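Local coordinates for protein short chain dehydrogenase (PDB 3G1T) that probably catalyses NAD(P)-dependent oxidation or reduction of a substrate not yet identified, as other short-chain dehydrogenases do, at residues K8-A22 with A31-L44. Residues are numbered along the deposited sequence; the frame is centred on the assembly and turned at random.
Sequences KQDLLQNRIILVTGA and ALTYARYGATVILL
Strands 16-19 and 40-45 run parallel and pair Ile16 with Thr40 through Val19 with Leu43, in the first beta-alpha-beta unit of the Rossmann fold, with helix 25-36 as the crossover. The backbone ladder alternates: Ile17 N donates to Thr40 O, Ile42 N to Ile17 O, Val19 N to Ile42 O (2.7 Å) and Leu44 N to Val19 O. Beyond the strand, Ala22 N closes on Leu44 O, within the glycine-rich TGxxxGxG loop that in this family probably receives the dinucleotide.

Apolar side chains meet on both faces of the strand pair. On the helix side, Val19 CG2 lies at the ring edge, 3.8 Å from Tyr34 CD2, while Ile17 CG2 and Leu12 CD1 approach obliquely, the latter 3.5 Å from Tyr34 CD1; the phenol OH reaches Tyr227 O. On the other face, Leu18 has CG anti to its own N (chi1 173°), which swings CD1 across the strand to Ile42 CG2 at 3.7 Å.

At the helix end, Gly38, with positive phi, closes a Schellman motif. The turns of 8-15, ahead of strand 16-19, hold this end through Leu12 N to Tyr37 O and Asn14 N to Gly38 O. Gln9 bends at chi2 to bring its amide over the Tyr37 ring, planes 37° apart. Its NE2 sits 3.5 Å above the ring centre. From above the carbonyl plane, Gln9 NE2 gives a nearly straight hydrogen bond (170°) to Arg36 O, 3.0 Å away.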
# COMPACT_ATOMS: atom_id res chain seq x y z
N LYS A 8 29.18 -11.07 -18.87
CA LYS A 8 29.26 -11.46 -20.27
C LYS A 8 28.03 -11.05 -21.12
O LYS A 8 26.89 -10.94 -20.62
CB LYS A 8 29.45 -12.99 -20.31
CG LYS A 8 30.83 -13.40 -19.75
CD LYS A 8 31.23 -14.72 -20.33
CE LYS A 8 31.76 -15.62 -19.30
NZ LYS A 8 33.07 -15.17 -18.95
N GLN A 9 28.28 -10.86 -22.41
CA GLN A 9 27.30 -10.34 -23.33
C GLN A 9 26.17 -11.29 -23.56
O GLN A 9 25.13 -10.87 -24.04
CB GLN A 9 28.03 -9.91 -24.69
CG GLN A 9 27.25 -8.84 -25.46
CD GLN A 9 27.11 -7.54 -24.72
OE1 GLN A 9 28.07 -7.03 -24.18
NE2 GLN A 9 25.87 -7.02 -24.65
N ASP A 10 26.34 -12.57 -23.17
CA ASP A 10 25.28 -13.54 -23.33
C ASP A 10 24.70 -13.96 -21.99
O ASP A 10 24.03 -15.00 -21.88
CB ASP A 10 25.74 -14.76 -24.14
CG ASP A 10 26.88 -15.48 -23.54
OD1 ASP A 10 27.48 -14.96 -22.58
OD2 ASP A 10 27.14 -16.59 -24.02
N LEU A 11 24.84 -13.09 -20.97
CA LEU A 11 24.12 -13.35 -19.68
C LEU A 11 22.68 -13.82 -19.82
O LEU A 11 22.29 -14.78 -19.11
CB LEU A 11 24.16 -12.09 -18.81
CG LEU A 11 23.59 -12.17 -17.36
CD1 LEU A 11 24.56 -13.01 -16.48
CD2 LEU A 11 23.32 -10.80 -16.81
N LEU A 12 21.88 -13.15 -20.68
CA LEU A 12 20.43 -13.41 -20.74
C LEU A 12 20.02 -14.24 -21.98
O LEU A 12 18.86 -14.33 -22.36
CB LEU A 12 19.70 -12.02 -20.67
CG LEU A 12 19.98 -11.29 -19.35
CD1 LEU A 12 19.08 -9.94 -19.42
CD2 LEU A 12 19.70 -12.15 -18.04
N GLN A 13 21.01 -14.89 -22.59
CA GLN A 13 20.76 -15.55 -23.88
C GLN A 13 19.61 -16.52 -23.75
O GLN A 13 19.60 -17.43 -22.87
CB GLN A 13 22.02 -16.29 -24.34
CG GLN A 13 21.87 -16.84 -25.76
CD GLN A 13 21.64 -15.73 -26.82
OE1 GLN A 13 22.36 -14.68 -26.90
NE2 GLN A 13 20.64 -15.95 -27.62
N ASN A 14 18.63 -16.36 -24.63
CA ASN A 14 17.39 -17.16 -24.67
C ASN A 14 16.44 -17.01 -23.51
O ASN A 14 15.43 -17.75 -23.45
CB ASN A 14 17.65 -18.69 -24.90
CG ASN A 14 18.56 -18.98 -26.03
OD1 ASN A 14 18.53 -18.27 -27.00
ND2 ASN A 14 19.39 -20.06 -25.93
N ARG A 15 16.67 -16.02 -22.63
CA ARG A 15 15.72 -15.87 -21.50
C ARG A 15 14.60 -14.96 -21.96
O ARG A 15 14.86 -13.94 -22.61
CB ARG A 15 16.41 -15.36 -20.24
CG ARG A 15 17.50 -16.35 -19.89
CD ARG A 15 17.91 -16.16 -18.50
NE ARG A 15 16.99 -16.60 -17.47
CZ ARG A 15 16.79 -17.89 -17.12
NH1 ARG A 15 17.28 -18.94 -17.79
NH2 ARG A 15 16.01 -18.15 -16.08
N ILE A 16 13.39 -15.34 -21.63
CA ILE A 16 12.18 -14.66 -22.21
C ILE A 16 11.70 -13.66 -21.13
O ILE A 16 11.28 -14.11 -20.05
CB ILE A 16 11.05 -15.66 -22.50
CG1 ILE A 16 11.61 -16.79 -23.42
CG2 ILE A 16 9.86 -14.94 -23.16
CD1 ILE A 16 10.77 -18.02 -23.52
N ILE A 17 11.75 -12.34 -21.38
CA ILE A 17 11.49 -11.40 -20.28
C ILE A 17 10.50 -10.38 -20.75
O ILE A 17 10.71 -9.76 -21.79
CB ILE A 17 12.77 -10.69 -19.89
CG1 ILE A 17 13.86 -11.77 -19.63
CG2 ILE A 17 12.56 -9.64 -18.73
CD1 ILE A 17 15.15 -11.11 -19.20
N LEU A 18 9.44 -10.26 -19.97
CA LEU A 18 8.38 -9.32 -20.21
C LEU A 18 8.76 -7.96 -19.51
O LEU A 18 9.11 -7.91 -18.30
CB LEU A 18 7.04 -9.85 -19.65
CG LEU A 18 5.95 -8.75 -19.76
CD1 LEU A 18 5.52 -8.33 -21.24
CD2 LEU A 18 4.75 -8.87 -18.91
N VAL A 19 8.68 -6.84 -20.25
CA VAL A 19 9.08 -5.53 -19.66
C VAL A 19 7.93 -4.57 -19.79
O VAL A 19 7.50 -4.29 -20.92
CB VAL A 19 10.35 -4.94 -20.42
CG1 VAL A 19 10.64 -3.53 -19.97
CG2 VAL A 19 11.60 -5.83 -20.26
N THR A 20 7.35 -4.12 -18.66
CA THR A 20 6.20 -3.21 -18.72
C THR A 20 6.72 -1.74 -18.73
O THR A 20 7.88 -1.49 -18.47
CB THR A 20 5.13 -3.40 -17.60
OG1 THR A 20 5.61 -2.89 -16.35
CG2 THR A 20 4.65 -4.88 -17.49
N GLY A 21 5.85 -0.81 -19.10
CA GLY A 21 6.31 0.60 -19.23
C GLY A 21 7.41 0.71 -20.28
O GLY A 21 8.34 1.50 -20.13
N ALA A 22 7.35 -0.11 -21.34
CA ALA A 22 8.51 -0.23 -22.23
C ALA A 22 8.66 0.87 -23.28
O ALA A 22 9.61 0.83 -24.05
CB ALA A 22 8.56 -1.60 -22.94
N ALA A 31 14.38 -2.81 -21.83
CA ALA A 31 14.04 -3.67 -23.01
C ALA A 31 15.23 -3.75 -24.02
O ALA A 31 15.69 -4.83 -24.46
CB ALA A 31 12.77 -3.22 -23.65
N LEU A 32 15.76 -2.59 -24.42
CA LEU A 32 16.98 -2.54 -25.23
C LEU A 32 18.17 -3.28 -24.67
O LEU A 32 18.81 -4.05 -25.41
CB LEU A 32 17.42 -1.08 -25.39
CG LEU A 32 16.52 -0.30 -26.34
CD1 LEU A 32 17.03 1.17 -26.22
CD2 LEU A 32 16.60 -0.75 -27.80
N THR A 33 18.48 -3.02 -23.38
CA THR A 33 19.62 -3.61 -22.69
C THR A 33 19.43 -5.13 -22.54
O THR A 33 20.34 -5.92 -22.83
CB THR A 33 19.81 -3.03 -21.25
OG1 THR A 33 19.86 -1.61 -21.26
CG2 THR A 33 21.11 -3.49 -20.67
N TYR A 34 18.26 -5.53 -22.11
CA TYR A 34 18.00 -7.03 -22.05
C TYR A 34 18.16 -7.73 -23.40
O TYR A 34 18.81 -8.78 -23.47
CB TYR A 34 16.64 -7.33 -21.42
CG TYR A 34 16.48 -6.94 -19.98
CD1 TYR A 34 17.58 -6.77 -19.14
CD2 TYR A 34 15.19 -6.79 -19.46
CE1 TYR A 34 17.41 -6.41 -17.78
CE2 TYR A 34 14.98 -6.46 -18.12
CZ TYR A 34 16.06 -6.29 -17.28
OH TYR A 34 15.80 -6.03 -15.95
N ALA A 35 17.63 -7.13 -24.49
CA ALA A 35 17.84 -7.66 -25.86
C ALA A 35 19.34 -7.69 -26.22
O ALA A 35 19.84 -8.69 -26.80
CB ALA A 35 17.01 -6.87 -26.84
N ARG A 36 20.09 -6.65 -25.87
CA ARG A 36 21.53 -6.63 -26.12
C ARG A 36 22.36 -7.68 -25.38
O ARG A 36 23.42 -8.12 -25.89
CB ARG A 36 22.08 -5.24 -25.85
CG ARG A 36 21.65 -4.18 -26.90
CD ARG A 36 21.85 -2.73 -26.36
NE ARG A 36 21.34 -1.74 -27.34
CZ ARG A 36 20.95 -0.50 -27.04
NH1 ARG A 36 20.97 -0.08 -25.79
NH2 ARG A 36 20.49 0.32 -28.00
N TYR A 37 21.85 -8.14 -24.22
CA TYR A 37 22.47 -9.27 -23.51
C TYR A 37 21.79 -10.59 -23.86
O TYR A 37 21.89 -11.51 -23.07
CB TYR A 37 22.49 -9.06 -21.97
CG TYR A 37 23.60 -8.09 -21.59
CD1 TYR A 37 24.82 -8.55 -21.11
CD2 TYR A 37 23.45 -6.71 -21.82
CE1 TYR A 37 25.88 -7.66 -20.79
CE2 TYR A 37 24.49 -5.80 -21.52
CZ TYR A 37 25.70 -6.28 -21.02
OH TYR A 37 26.73 -5.38 -20.70
N GLY A 38 21.15 -10.71 -25.02
CA GLY A 38 20.64 -12.03 -25.54
C GLY A 38 19.24 -12.44 -25.18
O GLY A 38 18.73 -13.44 -25.72
N ALA A 39 18.53 -11.58 -24.41
CA ALA A 39 17.10 -11.88 -24.09
C ALA A 39 16.14 -11.90 -25.22
O ALA A 39 16.32 -11.17 -26.21
CB ALA A 39 16.57 -10.94 -23.01
N THR A 40 15.08 -12.70 -25.09
CA THR A 40 13.91 -12.57 -25.95
C THR A 40 12.91 -11.66 -25.18
O THR A 40 12.31 -12.07 -24.17
CB THR A 40 13.26 -13.91 -26.27
OG1 THR A 40 14.16 -14.66 -27.08
CG2 THR A 40 11.94 -13.69 -27.09
N VAL A 41 12.79 -10.41 -25.64
CA VAL A 41 12.09 -9.41 -24.82
C VAL A 41 10.68 -9.32 -25.38
O VAL A 41 10.47 -9.50 -26.57
CB VAL A 41 12.86 -8.04 -24.89
CG1 VAL A 41 12.03 -6.94 -24.24
CG2 VAL A 41 14.23 -8.15 -24.20
N ILE A 42 9.72 -9.14 -24.48
CA ILE A 42 8.32 -8.91 -24.77
C ILE A 42 8.03 -7.57 -24.12
O ILE A 42 8.29 -7.33 -22.91
CB ILE A 42 7.42 -9.98 -24.15
CG1 ILE A 42 7.79 -11.38 -24.68
CG2 ILE A 42 5.99 -9.81 -24.63
CD1 ILE A 42 7.19 -12.46 -23.73
N LEU A 43 7.45 -6.67 -24.93
CA LEU A 43 7.18 -5.30 -24.48
C LEU A 43 5.73 -5.14 -24.13
O LEU A 43 4.89 -5.63 -24.86
CB LEU A 43 7.40 -4.28 -25.62
CG LEU A 43 8.69 -4.45 -26.40
CD1 LEU A 43 8.83 -3.39 -27.52
CD2 LEU A 43 9.85 -4.36 -25.51
N LEU A 44 5.44 -4.47 -23.02
CA LEU A 44 4.09 -4.06 -22.72
C LEU A 44 4.01 -2.57 -22.42
O LEU A 44 4.86 -1.98 -21.70
CB LEU A 44 3.51 -4.87 -21.58
CG LEU A 44 2.03 -4.83 -21.21
CD1 LEU A 44 1.78 -6.18 -20.64
CD2 LEU A 44 1.76 -3.71 -20.15